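Local coordinates for protein polysaccharide deacetylase (Streptococcus pyogenes, PDB 6DQ3) that removes N-acetyl groups from the cell wall linkage unit of streptococcal rhamnopolysaccharides, as a zinc-containing enzyme of the carbohydrate esterase 4 family, at residues His18-Glu23 / Asn27-Val32; Val32-Phe37 / Tyr84-Pro89; Leu12-Ile17 / Gln42-Glu47. All blocks are in the same frame, centred on the assembly; numbering follows the deposited sequence.

Contact 1: residues His18-Glu23 / Asn27-Val32; sequences HVMSPE and NANLIV. With ZN (zinc ion), chain F.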
# COMPACT_ATOMS: atom_id res chain seq x y z
N HIS A 18 6.90 14.39 0.15
CA HIS A 18 7.57 15.39 0.98
C HIS A 18 8.07 16.51 0.09
O HIS A 18 8.09 16.40 -1.14
CB HIS A 18 8.72 14.77 1.80
CG HIS A 18 9.76 14.06 1.00
ND1 HIS A 18 9.75 12.70 0.81
CD2 HIS A 18 10.88 14.52 0.38
CE1 HIS A 18 10.80 12.35 0.08
NE2 HIS A 18 11.50 13.43 -0.19
N VAL A 19 8.43 17.63 0.74
CA VAL A 19 9.05 18.73 0.02
C VAL A 19 10.42 18.29 -0.46
O VAL A 19 11.20 17.68 0.29
CB VAL A 19 9.14 19.97 0.93
CG1 VAL A 19 9.96 21.04 0.22
CG2 VAL A 19 7.76 20.48 1.28
N MET A 20 10.73 18.60 -1.72
CA MET A 20 11.97 18.12 -2.32
C MET A 20 13.19 18.85 -1.76
O MET A 20 13.12 20.03 -1.39
CB MET A 20 11.92 18.29 -3.84
CG MET A 20 11.12 17.23 -4.57
SD MET A 20 11.27 17.43 -6.37
CE MET A 20 10.01 18.67 -6.68
N SER A 21 14.30 18.13 -1.71
CA SER A 21 15.59 18.73 -1.39
C SER A 21 16.14 19.45 -2.61
O SER A 21 15.72 19.17 -3.74
CB SER A 21 16.58 17.66 -0.95
OG SER A 21 16.85 16.78 -2.02
N PRO A 22 17.10 20.36 -2.42
CA PRO A 22 17.67 21.08 -3.57
C PRO A 22 18.15 20.16 -4.68
O PRO A 22 17.97 20.47 -5.87
CB PRO A 22 18.82 21.88 -2.96
CG PRO A 22 18.45 22.04 -1.51
CD PRO A 22 17.69 20.79 -1.14
N GLU A 23 18.76 19.02 -4.32
CA GLU A 23 19.27 18.10 -5.33
C GLU A 23 18.15 17.33 -6.02
O GLU A 23 18.28 16.96 -7.19
CB GLU A 23 20.28 17.14 -4.71
CG GLU A 23 21.60 17.79 -4.30
CD GLU A 23 22.61 16.78 -3.77
OE1 GLU A 23 22.18 15.79 -3.14
OE2 GLU A 23 23.82 16.98 -3.99
N ASN A 27 16.59 16.80 -10.98
CA ASN A 27 16.32 15.65 -11.83
C ASN A 27 14.89 15.18 -11.61
O ASN A 27 14.43 15.08 -10.47
CB ASN A 27 17.29 14.50 -11.54
CG ASN A 27 18.74 14.90 -11.76
OD1 ASN A 27 19.10 15.40 -12.82
ND2 ASN A 27 19.57 14.68 -10.75
N ALA A 28 14.20 14.88 -12.71
CA ALA A 28 12.83 14.38 -12.62
C ALA A 28 12.79 13.11 -11.77
O ALA A 28 13.64 12.23 -11.90
CB ALA A 28 12.28 14.10 -14.02
N ASN A 29 11.80 13.04 -10.89
CA ASN A 29 11.66 11.92 -9.98
C ASN A 29 10.17 11.67 -9.77
O ASN A 29 9.34 12.14 -10.56
CB ASN A 29 12.42 12.22 -8.67
CG ASN A 29 11.92 13.47 -7.98
OD1 ASN A 29 10.72 13.66 -7.83
ND2 ASN A 29 12.84 14.33 -7.58
N LEU A 30 9.83 10.93 -8.71
CA LEU A 30 8.46 10.51 -8.48
C LEU A 30 7.93 10.93 -7.12
O LEU A 30 6.97 10.34 -6.62
CB LEU A 30 8.36 8.99 -8.64
CG LEU A 30 8.86 8.43 -9.97
CD1 LEU A 30 9.07 6.93 -9.90
CD2 LEU A 30 7.89 8.78 -11.10
N ILE A 31 8.52 11.95 -6.51
CA ILE A 31 8.06 12.43 -5.22
C ILE A 31 6.84 13.31 -5.43
O ILE A 31 6.85 14.24 -6.25
CB ILE A 31 9.16 13.19 -4.48
CG1 ILE A 31 10.39 12.30 -4.26
CG2 ILE A 31 8.63 13.68 -3.13
CD1 ILE A 31 11.61 13.06 -3.78
N VAL A 32 5.78 13.05 -4.67
CA VAL A 32 4.57 13.85 -4.72
C VAL A 32 4.68 14.99 -3.73
O VAL A 32 5.05 14.78 -2.57
CB VAL A 32 3.32 13.00 -4.43
CG1 VAL A 32 2.09 13.90 -4.36
CG2 VAL A 32 3.17 11.92 -5.49
ZN ZN F . 13.57 13.20 -0.62

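Contact 2: residues Val32-Phe37 / Tyr84-Pro89; sequences VNPDLF and YNVAYP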
# COMPACT_ATOMS: atom_id res chain seq x y z
N VAL A 32 5.78 13.05 -4.67
CA VAL A 32 4.57 13.85 -4.72
C VAL A 32 4.68 14.99 -3.73
O VAL A 32 5.05 14.78 -2.57
CB VAL A 32 3.32 13.00 -4.43
CG1 VAL A 32 2.09 13.90 -4.36
CG2 VAL A 32 3.17 11.92 -5.49
N ASN A 33 4.35 16.20 -4.18
CA ASN A 33 4.34 17.36 -3.29
C ASN A 33 3.24 17.20 -2.25
O ASN A 33 2.12 16.81 -2.60
CB ASN A 33 4.12 18.63 -4.12
CG ASN A 33 4.19 19.89 -3.29
OD1 ASN A 33 3.35 20.12 -2.42
ND2 ASN A 33 5.19 20.72 -3.55
N PRO A 34 3.52 17.48 -0.97
CA PRO A 34 2.45 17.39 0.04
C PRO A 34 1.20 18.18 -0.34
O PRO A 34 0.09 17.69 -0.14
CB PRO A 34 3.13 17.95 1.30
CG PRO A 34 4.60 17.69 1.09
CD PRO A 34 4.82 17.85 -0.39
N ASP A 35 1.36 19.40 -0.86
CA ASP A 35 0.18 20.19 -1.23
C ASP A 35 -0.69 19.43 -2.23
O ASP A 35 -1.92 19.45 -2.13
CB ASP A 35 0.61 21.54 -1.79
CG ASP A 35 1.20 22.46 -0.74
OD1 ASP A 35 0.80 22.36 0.44
OD2 ASP A 35 2.08 23.28 -1.09
N LEU A 36 -0.06 18.76 -3.20
CA LEU A 36 -0.83 18.01 -4.19
C LEU A 36 -1.53 16.81 -3.56
O LEU A 36 -2.68 16.51 -3.89
CB LEU A 36 0.08 17.56 -5.33
CG LEU A 36 -0.54 16.64 -6.38
CD1 LEU A 36 -1.71 17.34 -7.07
CD2 LEU A 36 0.48 16.19 -7.41
N PHE A 37 -0.84 16.11 -2.65
CA PHE A 37 -1.49 15.01 -1.94
C PHE A 37 -2.72 15.52 -1.19
O PHE A 37 -3.79 14.92 -1.26
CB PHE A 37 -0.48 14.36 -0.98
CG PHE A 37 -1.03 13.19 -0.22
CD1 PHE A 37 -1.59 12.11 -0.89
CD2 PHE A 37 -1.00 13.18 1.16
CE1 PHE A 37 -2.09 11.04 -0.19
CE2 PHE A 37 -1.50 12.11 1.86
CZ PHE A 37 -2.04 11.03 1.19
N TYR A 84 4.82 8.93 8.12
CA TYR A 84 4.41 9.42 9.43
C TYR A 84 4.50 10.93 9.54
O TYR A 84 3.62 11.57 10.13
CB TYR A 84 5.28 8.77 10.51
CG TYR A 84 5.00 9.22 11.91
CD1 TYR A 84 3.87 8.80 12.59
CD2 TYR A 84 5.90 10.05 12.58
CE1 TYR A 84 3.62 9.20 13.88
CE2 TYR A 84 5.66 10.46 13.88
CZ TYR A 84 4.52 10.03 14.52
OH TYR A 84 4.27 10.42 15.82
N ASN A 85 5.56 11.54 8.99
CA ASN A 85 5.76 12.97 9.18
C ASN A 85 4.87 13.81 8.28
O ASN A 85 4.46 14.91 8.66
CB ASN A 85 7.21 13.37 8.92
CG ASN A 85 8.17 12.88 9.98
OD1 ASN A 85 7.80 12.71 11.15
ND2 ASN A 85 9.43 12.68 9.60
N VAL A 86 4.57 13.32 7.08
CA VAL A 86 3.90 14.14 6.08
C VAL A 86 2.53 13.57 5.71
O VAL A 86 1.51 14.24 5.86
CB VAL A 86 4.79 14.30 4.83
CG1 VAL A 86 4.17 15.25 3.82
CG2 VAL A 86 6.19 14.78 5.23
N ALA A 87 2.50 12.32 5.24
CA ALA A 87 1.25 11.77 4.72
C ALA A 87 0.21 11.60 5.83
O ALA A 87 -0.97 11.92 5.63
CB ALA A 87 1.51 10.44 4.02
N TYR A 88 0.62 11.08 6.99
CA TYR A 88 -0.33 10.74 8.05
C TYR A 88 -1.13 11.93 8.55
O TYR A 88 -2.36 11.81 8.70
CB TYR A 88 0.46 10.05 9.17
CG TYR A 88 -0.33 9.73 10.41
CD1 TYR A 88 -1.46 8.93 10.35
CD2 TYR A 88 0.07 10.21 11.65
CE1 TYR A 88 -2.18 8.64 11.48
CE2 TYR A 88 -0.65 9.93 12.78
CZ TYR A 88 -1.78 9.14 12.70
OH TYR A 88 -2.49 8.85 13.83
N PRO A 89 -0.53 13.09 8.84
CA PRO A 89 -1.36 14.24 9.24
C PRO A 89 -2.39 14.62 8.19
O PRO A 89 -3.53 14.97 8.53
CB PRO A 89 -0.34 15.37 9.45
CG PRO A 89 0.95 14.67 9.73
CD PRO A 89 0.92 13.37 8.96

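Contact 3: residues Leu12-Ile17 / Gln42-Glu47; sequences LMYHAI and QKMKDE. With ACT (acetate ion), chain C.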
# COMPACT_ATOMS: atom_id res chain seq x y z
N LEU A 12 -4.51 2.83 -5.14
CA LEU A 12 -3.51 3.83 -5.45
C LEU A 12 -2.18 3.45 -4.81
O LEU A 12 -2.13 3.03 -3.65
CB LEU A 12 -3.95 5.20 -4.96
CG LEU A 12 -5.31 5.69 -5.48
CD1 LEU A 12 -5.55 7.13 -5.04
CD2 LEU A 12 -5.42 5.55 -6.99
N MET A 13 -1.11 3.59 -5.58
CA MET A 13 0.24 3.28 -5.12
C MET A 13 1.03 4.57 -5.00
O MET A 13 1.43 5.16 -6.01
CB MET A 13 0.94 2.31 -6.06
CG MET A 13 2.40 2.06 -5.68
SD MET A 13 3.23 0.84 -6.71
CE MET A 13 3.01 1.55 -8.33
N TYR A 14 1.24 5.01 -3.76
CA TYR A 14 2.10 6.12 -3.41
C TYR A 14 3.45 5.60 -2.92
O TYR A 14 3.57 4.46 -2.46
CB TYR A 14 1.48 6.97 -2.29
CG TYR A 14 0.28 7.80 -2.67
CD1 TYR A 14 -1.00 7.29 -2.55
CD2 TYR A 14 0.42 9.10 -3.12
CE1 TYR A 14 -2.11 8.04 -2.89
CE2 TYR A 14 -0.67 9.87 -3.46
CZ TYR A 14 -1.94 9.33 -3.34
OH TYR A 14 -3.03 10.09 -3.68
N HIS A 15 4.47 6.46 -2.99
CA HIS A 15 5.75 6.17 -2.36
C HIS A 15 6.13 7.40 -1.54
O HIS A 15 5.62 7.59 -0.43
CB HIS A 15 6.80 5.79 -3.40
CG HIS A 15 6.73 4.35 -3.81
ND1 HIS A 15 5.78 3.87 -4.68
CD2 HIS A 15 7.48 3.28 -3.44
CE1 HIS A 15 5.95 2.57 -4.85
NE2 HIS A 15 6.98 2.19 -4.11
N ALA A 16 6.98 8.26 -2.10
CA ALA A 16 7.46 9.42 -1.37
C ALA A 16 6.48 10.59 -1.44
O ALA A 16 5.97 10.92 -2.51
CB ALA A 16 8.81 9.87 -1.91
N ILE A 17 6.23 11.22 -0.30
CA ILE A 17 5.47 12.47 -0.24
C ILE A 17 6.22 13.40 0.70
O ILE A 17 6.17 13.23 1.92
CB ILE A 17 4.02 12.27 0.23
CG1 ILE A 17 3.33 11.25 -0.67
CG2 ILE A 17 3.28 13.59 0.22
CD1 ILE A 17 1.87 10.99 -0.34
N GLN A 42 -8.58 15.82 -0.80
CA GLN A 42 -9.73 16.70 -0.75
C GLN A 42 -10.73 16.35 -1.85
O GLN A 42 -11.94 16.28 -1.60
CB GLN A 42 -9.28 18.16 -0.89
CG GLN A 42 -10.41 19.16 -0.89
CD GLN A 42 -9.93 20.57 -1.21
OE1 GLN A 42 -8.83 20.76 -1.72
NE2 GLN A 42 -10.76 21.56 -0.91
N LYS A 43 -10.24 16.12 -3.07
CA LYS A 43 -11.13 15.83 -4.19
C LYS A 43 -11.80 14.47 -4.03
O LYS A 43 -12.99 14.31 -4.35
CB LYS A 43 -10.36 15.91 -5.50
CG LYS A 43 -11.21 15.81 -6.75
CD LYS A 43 -12.06 17.05 -6.98
CE LYS A 43 -13.05 16.80 -8.11
NZ LYS A 43 -13.70 18.05 -8.58
N MET A 44 -11.06 13.47 -3.53
CA MET A 44 -11.68 12.18 -3.26
C MET A 44 -12.77 12.31 -2.20
O MET A 44 -13.85 11.71 -2.33
CB MET A 44 -10.62 11.17 -2.81
CG MET A 44 -9.65 10.75 -3.89
SD MET A 44 -8.47 9.53 -3.31
CE MET A 44 -6.93 10.25 -3.89
N LYS A 45 -12.51 13.09 -1.15
CA LYS A 45 -13.50 13.26 -0.09
C LYS A 45 -14.75 13.95 -0.63
O LYS A 45 -15.88 13.51 -0.36
CB LYS A 45 -12.89 14.05 1.06
CG LYS A 45 -13.63 13.91 2.39
CD LYS A 45 -13.38 12.53 3.00
CE LYS A 45 -13.97 12.39 4.40
NZ LYS A 45 -13.73 11.02 4.96
N ASP A 46 -14.57 15.03 -1.39
CA ASP A 46 -15.70 15.75 -1.95
C ASP A 46 -16.53 14.87 -2.87
O ASP A 46 -17.76 15.00 -2.94
CB ASP A 46 -15.20 16.99 -2.71
CG ASP A 46 -14.69 18.08 -1.79
OD1 ASP A 46 -14.86 17.97 -0.56
OD2 ASP A 46 -14.10 19.06 -2.30
N GLU A 47 -15.88 13.97 -3.61
CA GLU A 47 -16.56 13.03 -4.49
C GLU A 47 -17.18 11.86 -3.73
O GLU A 47 -17.75 10.97 -4.37
CB GLU A 47 -15.59 12.52 -5.55
CG GLU A 47 -15.27 13.54 -6.63
CD GLU A 47 -16.41 13.70 -7.62
OE1 GLU A 47 -16.88 12.67 -8.14
OE2 GLU A 47 -16.85 14.84 -7.86
C ACT C . 7.91 -1.41 -4.25
O ACT C . 7.82 -0.36 -3.58
OXT ACT C . 8.80 -2.28 -4.15
CH3 ACT C . 6.86 -1.64 -5.22

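Contact 1: residues His18-Glu23 / Asn27-Val32
His18 and Ile31 face each other across an irregular hairpin loop, the excursion between strand 8-14 and helix 34-46. Its two limbs run antiparallel, with end-to-end directions 175° apart, but neither forms a regular strand, and the loop carries a zinc ion on its surface. At the base of the loop the backbone N of His18 makes a long, weak hydrogen bond to Val32 O (3.3 Å). The His18 imidazole leaves the chain with CG between the backbone N and the carbonyl carbon (chi1 56°), which swings the ring back over the opposite limb. There CG2 of Ile31 sits over the ring centre in a CH-pi contact, 4.0 Å from the His18 centroid and almost on the ring normal. The same methyl also comes within 3.4 Å of His18 O, so it lies in the angle between ring and backbone. Both ring nitrogens are engaged: His18 NE2 binds the zinc at 2.1 Å, while ND1 hydrogen-bonds Asp82, and metal on one nitrogen and carboxylate on the other together fix the rotation of the ring. Ile31 CD1 approaches to 3.6 Å from His18 NE2, packing a methyl beside the coordinating nitrogen. Glu24, from the turn joining the limbs, is a further ligand of this ion. Next along the segment, Met20 lies across Asn29, and its bent end puts SD 3.7 Å from Asn29 ND2, a straight but weak N-H to sulfur bond. The other end of that amide braces the second limb just before Ile31: Asn29 OD1 accepts from Ile31 N at 3.1 Å, an Asx turn in which the donor stands above the carbonyl plane.

Contact 2: residues Val32-Phe37 / Tyr84-Pro89
Two helices on the outside of the sheet meet here in a small, apolar, partly buried contact: Pro34 and Phe37, in the first turn of helix 34-46, against Val86 and Ala87 in the middle of helix 81-93. The closest backbone approach is Pro34 to Val86, with 7.0 Å between their CA atoms. Pro34 turns its CB and CG toward Val86, with CG 3.7 Å from Val86 CG1. That methyl is the one anti to the backbone N of Val86 (chi1 -175°), and a single valine branch thus spans two ring carbons. Three residues on, Phe37 extends its ring with CG anti to the backbone N (chi1 -178°) and meets the second helix edge-on. Its CE2 is 3.8 Å from Ala87 O, which lies at the ring edge in the ring plane, and 4.1 Å from Ala87 CB. Phe37 continues onto Ile90 and Leu91 of helix 81-93, and Tyr14 of the sheet meets its ring edge-to-face, so the phenyl group wedges between strand and helix. Asn33 caps the first helix: its OD1 accepts from Asp35 N at 2.6 Å, in the carbonyl plane, and the backbone O of Asn33 takes the N-H of Phe37. The second helix widens into a pi-type turn at 84-87 and kinks at Pro89, whose nitrogen has no hydrogen to give. Neighbouring helices following the parallel strands 8-14 and 71-77 and packing side by side around the sheet are what is expected of the distorted beta/alpha barrel of carbohydrate esterase 4 deacetylases.

Contact 3: residues Leu12-Ile17 / Gln42-Glu47
Leu12 and Met44 reach toward each other tip to tip, methyl against methyl, and this end-on meeting is the heart of a buried contact between strand 8-14 and helix 34-46. Leu12 CD1 is 3.6 Å from Met44 CE and 4.2 Å from its SD. The backbones stay well apart, 11.9 Å between the CA atoms of Leu12 and Met44, and the long methionine bridges the gap: its chain runs out extended through chi2 (-178°) and then turns at chi3, bringing CE against both Leu12 CD1 and Tyr14 OH. Tyr14, two residues on and on the same side of the strand as Leu12, touches with its phenol end, Tyr14 OH to Met44 CE 3.9 Å; Tyr14 and Met44 extend toward each other from strand and helix. That hydroxyl is hydrogen-bonded to Gln40 one turn earlier on the helix, and the tyrosine ring is stacked with Phe76 of strand 71-77. The polar tip therefore has a partner inside an otherwise apolar interface. Leu224 and Met228 of helix 221-228 also pack here, against Met44 and Leu12 respectively. Past the end of the strand, His15 turns elsewhere: its NE2 donates a nearly straight hydrogen bond to an acetate oxygen, 2.7 Å and 167°, and the acetate is also hydrogen-bonded to Ser174 N. His15 also touches Asp78, a ligand of a second zinc site. A strand packed on a covering helix, with the residues after its C-terminal end reaching a metal-bearing pocket, is characteristic of beta/alpha barrel enzymes, and the zinc ligands Asp78, His133 and His137 match the metal triad of the carbohydrate esterase 4 family.

In the fold
All three contacts involve the run of chain from strand 8-14 to helix 34-46. Contact 1 is nested within the loop closed by contact 3, their centres about 18 Å apart, and Val32 N probably hydrogen-bonds Ala16 O (3.0 Å) at the loop's base. Val32 also ends contact 1 and begins contact 2, and Pro34 CD rests 3.5 Å from His18 C. Contacts 2 and 3, with centres about 10 Å apart, share helix 34-46; Val86 CB lies 3.4 Å from Ile17 O. The His18 zinc is about 10 Å from the side chain of Val86, whereas His15 of contact 3 bonds an acetate and touches Asp78, a ligand of a second zinc ion.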